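Local coordinates for protein HepC.19480.a.B1 (Helicobacter pylori, PDB 6MTZ) that is of unknown function but probably acts as a metal-dependent phosphoesterase of the DHH/DHHA1 family, at residues Q262-F267 / D288-I293; F282-P287 / R304-C309; D310-S315 / N326-K331. One frame throughout, in Å; residues are numbered along the deposited sequence.

In the fold
Strand 264-270, helix 276-285 and strand 291-295 form a beta-alpha-beta unit, and contact 1 closes it by pairing the two strands in parallel. Contact 2 starts at the end of that same helix and reaches strand 300-305, so its loop crosses that of contact 1; the backbone bond from Tyr-292 to Arg-304 connects the two. Contact 3 follows in series, closing the short run from helix 311-318 to strand 327-331. All three belong to one mixed sheet. Phe-267 and Tyr-292 face helix 276-285, while Phe-291 packs against Val-311 and Leu-314 of helix 311-318, so the sheet has a helix on either side.

Contact 1. Residues Q262-F267 / D288-I293; sequences QDKKGF and DFDFYI
The Phe-289 ring is covered on one face by the aliphatic end of Lys-265, whose CE stands 3.5 Å from the ring centroid and almost squarely above it. Its other face receives the edge of the Phe-267 ring in a T-shaped pair, centroids 6.0 Å apart, while Gly-266 lies at the rim of Phe-289. Phe-267 also runs alongside Tyr-292, their planes 14° from parallel, but so displaced that little of one ring lies over the other, and the carbonyl oxygen of Phe-267 sits above one face of the tyrosine. On the other side of the sheet, Phe-291 lays a face over Gly-266, whose CA makes a CH-pi contact 3.5 Å from the ring centroid, with Lys-264 O at the ring edge. Phe-291 reaches this place with CG lodged between its backbone N and carbonyl carbon, chi1 64°, which folds the ring back over the neighbouring strand.

The polar contacts begin where the strands begin. Asp-290 OD2 takes the backbone N of Lys-265 at 2.7 Å on its anti lone pair, and Lys-265 O accepts both Asp-290 N, at 2.7 Å, and Phe-291 N, at 3.3 Å. Farther on, parallel ladder bonds link Phe-267 with Phe-291 and Ile-293.

The bend of the Lys-265 chain at chi3, 81°, brings NZ over Phe-289 for a cation-pi contact and within 3.0 Å of Asp-288 OD1. Its ammonium charge is thus shared between a salt bridge and an aromatic face, an arrangement that should favour the protonated lysine where the parallel pairing starts.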
loop_
_atom_site.group_PDB
_atom_site.type_symbol
_atom_site.label_atom_id
_atom_site.label_comp_id
_atom_site.label_asym_id
_atom_site.label_seq_id
_atom_site.Cartn_x
_atom_site.Cartn_y
_atom_site.Cartn_z
ATOM N N GLN A 262 19.706 21.880 -14.190
ATOM C CA GLN A 262 20.184 23.147 -14.750
ATOM C C GLN A 262 19.277 24.250 -14.240
ATOM O O GLN A 262 19.229 24.470 -13.012
ATOM C CB GLN A 262 20.269 23.032 -16.274
ATOM C CG GLN A 262 21.163 21.931 -16.778
ATOM C CD GLN A 262 21.408 22.036 -18.271
ATOM O OE1 GLN A 262 20.624 22.649 -19.001
ATOM N NE2 GLN A 262 22.505 21.445 -18.731
ATOM N N ASP A 263 18.542 24.954 -15.095
ATOM C CA ASP A 263 17.626 26.004 -14.683
ATOM C C ASP A 263 16.169 25.554 -14.654
ATOM O O ASP A 263 15.294 26.384 -14.404
ATOM C CB ASP A 263 17.777 27.212 -15.609
ATOM C CG ASP A 263 17.433 26.884 -17.046
ATOM O OD1 ASP A 263 16.920 27.768 -17.762
ATOM O OD2 ASP A 263 17.657 25.727 -17.456
ATOM N N LYS A 264 15.886 24.277 -14.889
ATOM C CA LYS A 264 14.517 23.778 -14.889
ATOM C C LYS A 264 14.193 23.052 -13.582
ATOM O O LYS A 264 15.057 22.421 -12.964
ATOM C CB LYS A 264 14.278 22.840 -16.080
ATOM C CG LYS A 264 14.781 23.386 -17.417
ATOM C CD LYS A 264 13.963 24.576 -17.876
ATOM C CE LYS A 264 14.440 25.099 -19.223
ATOM N NZ LYS A 264 13.498 26.135 -19.750
ATOM N N LYS A 265 12.933 23.146 -13.165
ATOM C CA LYS A 265 12.451 22.457 -11.969
ATOM C C LYS A 265 11.570 21.287 -12.373
ATOM O O LYS A 265 10.668 21.439 -13.204
ATOM C CB LYS A 265 11.670 23.400 -11.040
ATOM C CG LYS A 265 11.139 22.700 -9.783
ATOM C CD LYS A 265 10.601 23.669 -8.715
ATOM C CE LYS A 265 9.179 24.138 -9.021
ATOM N NZ LYS A 265 8.603 24.975 -7.922
ATOM N N GLY A 266 11.814 20.126 -11.770
ATOM C CA GLY A 266 11.007 18.956 -12.028
ATOM C C GLY A 266 10.463 18.360 -10.752
ATOM O O GLY A 266 10.903 18.672 -9.643
ATOM N N PHE A 267 9.486 17.468 -10.920
ATOM C CA PHE A 267 8.847 16.748 -9.829
ATOM C C PHE A 267 9.143 15.270 -10.023
ATOM O O PHE A 267 8.878 14.720 -11.100
ATOM C CB PHE A 267 7.336 17.011 -9.813
ATOM C CG PHE A 267 6.595 16.347 -8.671
ATOM C CD1 PHE A 267 6.403 14.969 -8.640
ATOM C CD2 PHE A 267 6.038 17.109 -7.656
ATOM C CE1 PHE A 267 5.713 14.373 -7.611
ATOM C CE2 PHE A 267 5.337 16.514 -6.620
ATOM C CZ PHE A 267 5.173 15.142 -6.602
ATOM N N ASP A 288 4.517 26.020 -12.459
ATOM C CA ASP A 288 5.857 26.372 -12.001
ATOM C C ASP A 288 6.861 25.248 -12.216
ATOM O O ASP A 288 8.067 25.490 -12.123
ATOM C CB ASP A 288 5.823 26.799 -10.522
ATOM C CG ASP A 288 5.080 25.811 -9.621
ATOM O OD1 ASP A 288 5.766 25.020 -8.945
ATOM O OD2 ASP A 288 3.825 25.838 -9.562
ATOM N N PHE A 289 6.402 24.041 -12.516
ATOM C CA PHE A 289 7.290 22.933 -12.831
ATOM C C PHE A 289 7.507 22.844 -14.336
ATOM O O PHE A 289 6.586 23.078 -15.126
ATOM C CB PHE A 289 6.723 21.619 -12.291
ATOM C CG PHE A 289 6.885 21.462 -10.802
ATOM C CD1 PHE A 289 5.961 22.013 -9.929
ATOM C CD2 PHE A 289 7.979 20.781 -10.276
ATOM C CE1 PHE A 289 6.113 21.877 -8.561
ATOM C CE2 PHE A 289 8.135 20.638 -8.916
ATOM C CZ PHE A 289 7.201 21.183 -8.055
ATOM N N ASP A 290 8.739 22.525 -14.721
ATOM C CA ASP A 290 9.128 22.386 -16.118
ATOM C C ASP A 290 9.091 20.957 -16.627
ATOM O O ASP A 290 8.886 20.752 -17.828
ATOM C CB ASP A 290 10.535 22.929 -16.319
ATOM C CG ASP A 290 10.649 24.341 -15.854
ATOM O OD1 ASP A 290 9.924 25.186 -16.419
ATOM O OD2 ASP A 290 11.408 24.592 -14.897
ATOM N N PHE A 291 9.312 19.965 -15.767
ATOM C CA PHE A 291 9.241 18.591 -16.230
ATOM C C PHE A 291 8.783 17.698 -15.099
ATOM O O PHE A 291 8.744 18.086 -13.928
ATOM C CB PHE A 291 10.577 18.110 -16.805
ATOM C CG PHE A 291 11.691 18.058 -15.807
ATOM C CD1 PHE A 291 12.386 19.212 -15.460
ATOM C CD2 PHE A 291 12.063 16.847 -15.229
ATOM C CE1 PHE A 291 13.435 19.169 -14.544
ATOM C CE2 PHE A 291 13.104 16.783 -14.304
ATOM C CZ PHE A 291 13.795 17.946 -13.958
ATOM N N TYR A 292 8.421 16.486 -15.480
ATOM C CA TYR A 292 8.007 15.451 -14.562
ATOM C C TYR A 292 8.911 14.259 -14.815
ATOM O O TYR A 292 9.239 13.960 -15.968
ATOM C CB TYR A 292 6.521 15.098 -14.773
ATOM C CG TYR A 292 5.945 14.199 -13.710
ATOM C CD1 TYR A 292 6.203 12.838 -13.717
ATOM C CD2 TYR A 292 5.149 14.711 -12.692
ATOM C CE1 TYR A 292 5.692 12.009 -12.742
ATOM C CE2 TYR A 292 4.636 13.890 -11.710
ATOM C CZ TYR A 292 4.912 12.536 -11.745
ATOM O OH TYR A 292 4.417 11.697 -10.781
ATOM N N ILE A 293 9.350 13.603 -13.743
ATOM C CA ILE A 293 10.245 12.463 -13.878
ATOM C C ILE A 293 9.796 11.380 -12.904
ATOM O O ILE A 293 9.567 11.652 -11.722
ATOM C CB ILE A 293 11.716 12.871 -13.659
ATOM C CG1 ILE A 293 12.643 11.656 -13.741
ATOM C CG2 ILE A 293 11.904 13.628 -12.332
ATOM C CD1 ILE A 293 14.120 12.021 -13.746
#

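Contact 2. Residues F282-P287 / R304-C309; sequences FLTQNP and RANGNC
Leu-283 lays its CD1 methyl over the backbone of Ala-305, 3.8 Å from Ala-305 CA and 4.0 Å from Arg-304 O. With CG anti to the carbonyl carbon, chi1 -66°, the leucine leans from the last turn of its helix onto the end of the strand, touching peptide atoms more than side chains. Its CB also comes within 4.2 Å of Asn-306 CB. At the outer margin Thr-284 OG1 and Asn-306 ND2 approach only to 4.1 Å; the threonine hydroxyl is instead bonded to Asn-280 O in the preceding turn. No hydrogen bond joins the two segments, so the contact rests on van der Waals packing.

Just past the helix, Asn-286 turns its side chain back, and ND2 donates to Phe-282 O at 3.0 Å, in the carbonyl plane and on a lone pair. The same ND2 stands above one face of the Phe-282 ring.

Helix 276-285 thus rests its C-terminal turn on the end of strand 300-305. Phe-282 touches Leu-250 of helix 238-251, while the Ala-305 side chain touches Val-311 of helix 311-318 on the other side of the sheet.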
loop_
_atom_site.group_PDB
_atom_site.type_symbol
_atom_site.label_atom_id
_atom_site.label_comp_id
_atom_site.label_asym_id
_atom_site.label_seq_id
_atom_site.Cartn_x
_atom_site.Cartn_y
_atom_site.Cartn_z
ATOM N N PHE A 282 -0.466 17.124 -13.993
ATOM C CA PHE A 282 0.302 17.778 -12.937
ATOM C C PHE A 282 0.929 19.066 -13.445
ATOM O O PHE A 282 0.899 20.101 -12.769
ATOM C CB PHE A 282 1.408 16.868 -12.387
ATOM C CG PHE A 282 2.191 17.521 -11.274
ATOM C CD1 PHE A 282 3.299 18.302 -11.546
ATOM C CD2 PHE A 282 1.762 17.416 -9.957
ATOM C CE1 PHE A 282 3.987 18.932 -10.521
ATOM C CE2 PHE A 282 2.440 18.047 -8.933
ATOM C CZ PHE A 282 3.547 18.810 -9.215
ATOM N N LEU A 283 1.551 18.999 -14.620
ATOM C CA LEU A 283 2.225 20.168 -15.163
ATOM C C LEU A 283 1.237 21.274 -15.497
ATOM O O LEU A 283 1.556 22.455 -15.326
ATOM C CB LEU A 283 3.041 19.763 -16.388
ATOM C CG LEU A 283 4.201 18.827 -16.035
ATOM C CD1 LEU A 283 4.873 18.230 -17.271
ATOM C CD2 LEU A 283 5.226 19.554 -15.166
ATOM N N THR A 284 0.023 20.925 -15.928
ATOM C CA THR A 284 -0.978 21.959 -16.174
ATOM C C THR A 284 -1.405 22.628 -14.870
ATOM O O THR A 284 -1.428 23.862 -14.770
ATOM C CB THR A 284 -2.188 21.370 -16.901
ATOM O OG1 THR A 284 -1.771 20.798 -18.148
ATOM C CG2 THR A 284 -3.209 22.449 -17.174
ATOM N N GLN A 285 -1.741 21.827 -13.856
ATOM C CA GLN A 285 -2.172 22.368 -12.571
ATOM C C GLN A 285 -1.046 23.079 -11.827
ATOM O O GLN A 285 -1.320 23.898 -10.940
ATOM C CB GLN A 285 -2.736 21.246 -11.686
ATOM C CG GLN A 285 -4.028 20.584 -12.169
ATOM C CD GLN A 285 -4.441 19.414 -11.274
ATOM O OE1 GLN A 285 -3.671 18.968 -10.424
ATOM N NE2 GLN A 285 -5.657 18.919 -11.465
ATOM N N ASN A 286 0.211 22.779 -12.145
ATOM C CA ASN A 286 1.356 23.324 -11.421
ATOM C C ASN A 286 2.341 23.890 -12.426
ATOM O O ASN A 286 3.422 23.328 -12.645
ATOM C CB ASN A 286 2.001 22.255 -10.541
ATOM C CG ASN A 286 1.041 21.708 -9.513
ATOM O OD1 ASN A 286 0.875 22.281 -8.434
ATOM N ND2 ASN A 286 0.379 20.610 -9.852
ATOM N N PRO A 287 2.000 25.023 -13.048
ATOM C CA PRO A 287 2.818 25.523 -14.162
ATOM C C PRO A 287 4.228 25.895 -13.760
ATOM O O PRO A 287 5.066 26.068 -14.647
ATOM C CB PRO A 287 2.034 26.753 -14.651
ATOM C CG PRO A 287 1.266 27.210 -13.451
ATOM C CD PRO A 287 0.925 25.962 -12.676
ATOM N N ARG A 304 8.437 13.602 -18.870
ATOM C CA ARG A 304 7.427 14.319 -19.628
ATOM C C ARG A 304 7.644 15.801 -19.393
ATOM O O ARG A 304 8.159 16.206 -18.342
ATOM C CB ARG A 304 5.994 13.939 -19.214
ATOM C CG ARG A 304 5.624 12.487 -19.442
ATOM C CD ARG A 304 5.450 12.162 -20.925
ATOM N NE ARG A 304 5.022 10.778 -21.091
ATOM C CZ ARG A 304 5.821 9.723 -20.926
ATOM N NH1 ARG A 304 7.101 9.882 -20.606
ATOM N NH2 ARG A 304 5.337 8.500 -21.081
ATOM N N ALA A 305 7.250 16.603 -20.379
ATOM C CA ALA A 305 7.267 18.053 -20.259
ATOM C C ALA A 305 6.045 18.641 -20.958
ATOM O O ALA A 305 5.262 17.938 -21.605
ATOM C CB ALA A 305 8.557 18.646 -20.832
ATOM N N ASN A 306 5.879 19.953 -20.812
ATOM C CA ASN A 306 4.761 20.670 -21.410
ATOM C C ASN A 306 5.272 21.842 -22.241
ATOM O O ASN A 306 4.634 22.895 -22.307
ATOM C CB ASN A 306 3.777 21.138 -20.335
ATOM C CG ASN A 306 2.420 21.529 -20.903
ATOM O OD1 ASN A 306 2.105 21.235 -22.057
ATOM N ND2 ASN A 306 1.612 22.202 -20.089
ATOM N N GLY A 307 6.436 21.673 -22.867
ATOM C CA GLY A 307 7.013 22.678 -23.727
ATOM C C GLY A 307 8.108 23.511 -23.096
ATOM O O GLY A 307 8.810 24.222 -23.823
ATOM N N ASN A 308 8.286 23.434 -21.778
ATOM C CA ASN A 308 9.236 24.287 -21.076
ATOM C C ASN A 308 10.508 23.557 -20.662
ATOM O O ASN A 308 11.295 24.101 -19.877
ATOM C CB ASN A 308 8.576 24.914 -19.847
ATOM C CG ASN A 308 7.832 26.192 -20.180
ATOM O OD1 ASN A 308 7.528 26.461 -21.343
ATOM N ND2 ASN A 308 7.542 26.991 -19.158
ATOM N N CYS A 309 10.728 22.344 -21.163
ATOM C CA CYS A 309 11.969 21.626 -20.888
ATOM C C CYS A 309 12.127 20.514 -21.908
ATOM O O CYS A 309 11.273 19.628 -21.992
ATOM C CB CYS A 309 11.978 21.046 -19.487
ATOM S SG CYS A 309 13.384 19.932 -19.231
#

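Contact 3. Residues D310-S315 / N326-K331; sequences DVCELS and NASGGK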
loop_
_atom_site.group_PDB
_atom_site.type_symbol
_atom_site.label_atom_id
_atom_site.label_comp_id
_atom_site.label_asym_id
_atom_site.label_seq_id
_atom_site.Cartn_x
_atom_site.Cartn_y
_atom_site.Cartn_z
ATOM N N ASP A 310 13.218 20.550 -22.666
ATOM C CA ASP A 310 13.492 19.487 -23.618
ATOM C C ASP A 310 13.936 18.238 -22.870
ATOM O O ASP A 310 15.128 18.080 -22.584
ATOM C CB ASP A 310 14.568 19.924 -24.610
ATOM C CG ASP A 310 14.716 18.958 -25.767
ATOM O OD1 ASP A 310 14.273 17.796 -25.639
ATOM O OD2 ASP A 310 15.277 19.364 -26.807
ATOM N N VAL A 311 12.997 17.342 -22.558
ATOM C CA VAL A 311 13.358 16.159 -21.779
ATOM C C VAL A 311 14.122 15.138 -22.607
ATOM O O VAL A 311 14.762 14.248 -22.035
ATOM C CB VAL A 311 12.130 15.497 -21.126
ATOM C CG1 VAL A 311 11.578 16.404 -20.038
ATOM C CG2 VAL A 311 11.049 15.161 -22.168
ATOM N N CYS A 312 14.070 15.231 -23.937
ATOM C CA CYS A 312 14.950 14.403 -24.753
ATOM C C CYS A 312 16.410 14.749 -24.484
ATOM O O CYS A 312 17.237 13.863 -24.241
ATOM C CB CYS A 312 14.615 14.570 -26.233
ATOM S SG CYS A 312 15.629 13.551 -27.337
ATOM N N GLU A 313 16.740 16.044 -24.513
ATOM C CA GLU A 313 18.099 16.466 -24.187
ATOM C C GLU A 313 18.468 16.081 -22.756
ATOM O O GLU A 313 19.580 15.594 -22.500
ATOM C CB GLU A 313 18.244 17.976 -24.401
ATOM N N LEU A 314 17.535 16.267 -21.816
ATOM C CA LEU A 314 17.791 15.918 -20.420
ATOM C C LEU A 314 18.171 14.450 -20.276
ATOM O O LEU A 314 19.175 14.117 -19.632
ATOM C CB LEU A 314 16.562 16.239 -19.565
ATOM C CG LEU A 314 16.713 16.308 -18.042
ATOM C CD1 LEU A 314 15.517 17.055 -17.444
ATOM C CD2 LEU A 314 16.837 14.935 -17.416
ATOM N N SER A 315 17.368 13.549 -20.853
ATOM C CA SER A 315 17.614 12.130 -20.621
ATOM C C SER A 315 18.856 11.630 -21.357
ATOM O O SER A 315 19.480 10.670 -20.897
ATOM C CB SER A 315 16.389 11.295 -21.000
ATOM O OG SER A 315 16.105 11.395 -22.380
ATOM N N ASN A 326 8.913 16.473 -25.407
ATOM C CA ASN A 326 7.987 16.446 -24.284
ATOM C C ASN A 326 7.786 15.058 -23.687
ATOM O O ASN A 326 6.982 14.915 -22.760
ATOM C CB ASN A 326 6.635 17.025 -24.716
ATOM C CG ASN A 326 6.711 18.509 -25.001
ATOM O OD1 ASN A 326 7.118 19.288 -24.143
ATOM N ND2 ASN A 326 6.349 18.907 -26.215
ATOM N N ALA A 327 8.485 14.036 -24.183
ATOM C CA ALA A 327 8.353 12.685 -23.645
ATOM C C ALA A 327 9.589 11.885 -24.032
ATOM O O ALA A 327 9.976 11.872 -25.203
ATOM C CB ALA A 327 7.077 11.998 -24.155
ATOM N N SER A 328 10.206 11.233 -23.051
ATOM C CA SER A 328 11.480 10.550 -23.243
ATOM C C SER A 328 11.655 9.515 -22.141
ATOM O O SER A 328 10.919 9.494 -21.150
ATOM C CB SER A 328 12.649 11.533 -23.223
ATOM O OG SER A 328 12.633 12.365 -24.363
ATOM N N GLY A 329 12.665 8.667 -22.313
ATOM C CA GLY A 329 12.996 7.681 -21.310
ATOM C C GLY A 329 14.491 7.453 -21.240
ATOM O O GLY A 329 15.274 8.069 -21.964
ATOM N N GLY A 330 14.874 6.544 -20.353
ATOM C CA GLY A 330 16.265 6.210 -20.145
ATOM C C GLY A 330 16.382 5.277 -18.958
ATOM O O GLY A 330 15.380 4.735 -18.475
ATOM N N LYS A 331 17.619 5.127 -18.476
ATOM C CA LYS A 331 17.907 4.222 -17.371
ATOM C C LYS A 331 19.039 4.779 -16.512
ATOM O O LYS A 331 19.935 5.465 -17.003
ATOM C CB LYS A 331 18.270 2.815 -17.886
#
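Asn-326 and Ala-327 come first, and the Val-311 side chain presses on the peptide between them: its CG2 lies 3.6 Å from Asn-326 C and 3.4 Å from Ala-327 N. That methyl sits between the backbone N and carbonyl carbon of its own residue, which directs it at the strand, while the other branch, CG1, packs on Phe-291. The Asn-326 side chain turns from the helix; its OD1 accepts a weak hydrogen bond from Gly-307 N.

Ser-328 is the central residue of the strand side. It points at the first turn of the helix, and its OG lies 3.1 Å from Cys-312 CA and 3.5 Å from Cys-312 CB, flanking the cysteine rather than meeting its sulfur. Although Cys-312 N is also close, the angle is too poor for a hydrogen bond. The hydroxyl has weak bonding possibilities back along its own chain, toward Ala-327 O and His-324 O. One turn up the helix, Ser-315 OG touches Ser-328 CB at 3.6 Å. Gly-329 follows, and its carbonyl oxygen lies 3.5 Å from both CB and OG of Ser-315. With chi1 at 64° the Ser-315 hydroxyl bends back over its own helix and donates to Val-311 O at 3.2 Å, in the carbonyl plane, an oxygen that also accepts Ser-315 N.

Asp-310 caps the helix, its OD1 taking Glu-313 N from above the carboxylate plane. Ser-315 spends its hydroxyl on its own helix, that of Ser-328 leans weakly back along its own chain, and helix and strand meet by van der Waals contact alone. The strand begins three residues after His-324, which closes a GGGH sequence that includes Gly-321 and Gly-322. That sequence is consistent with a DHHA1 domain and in relatives takes part in substrate binding.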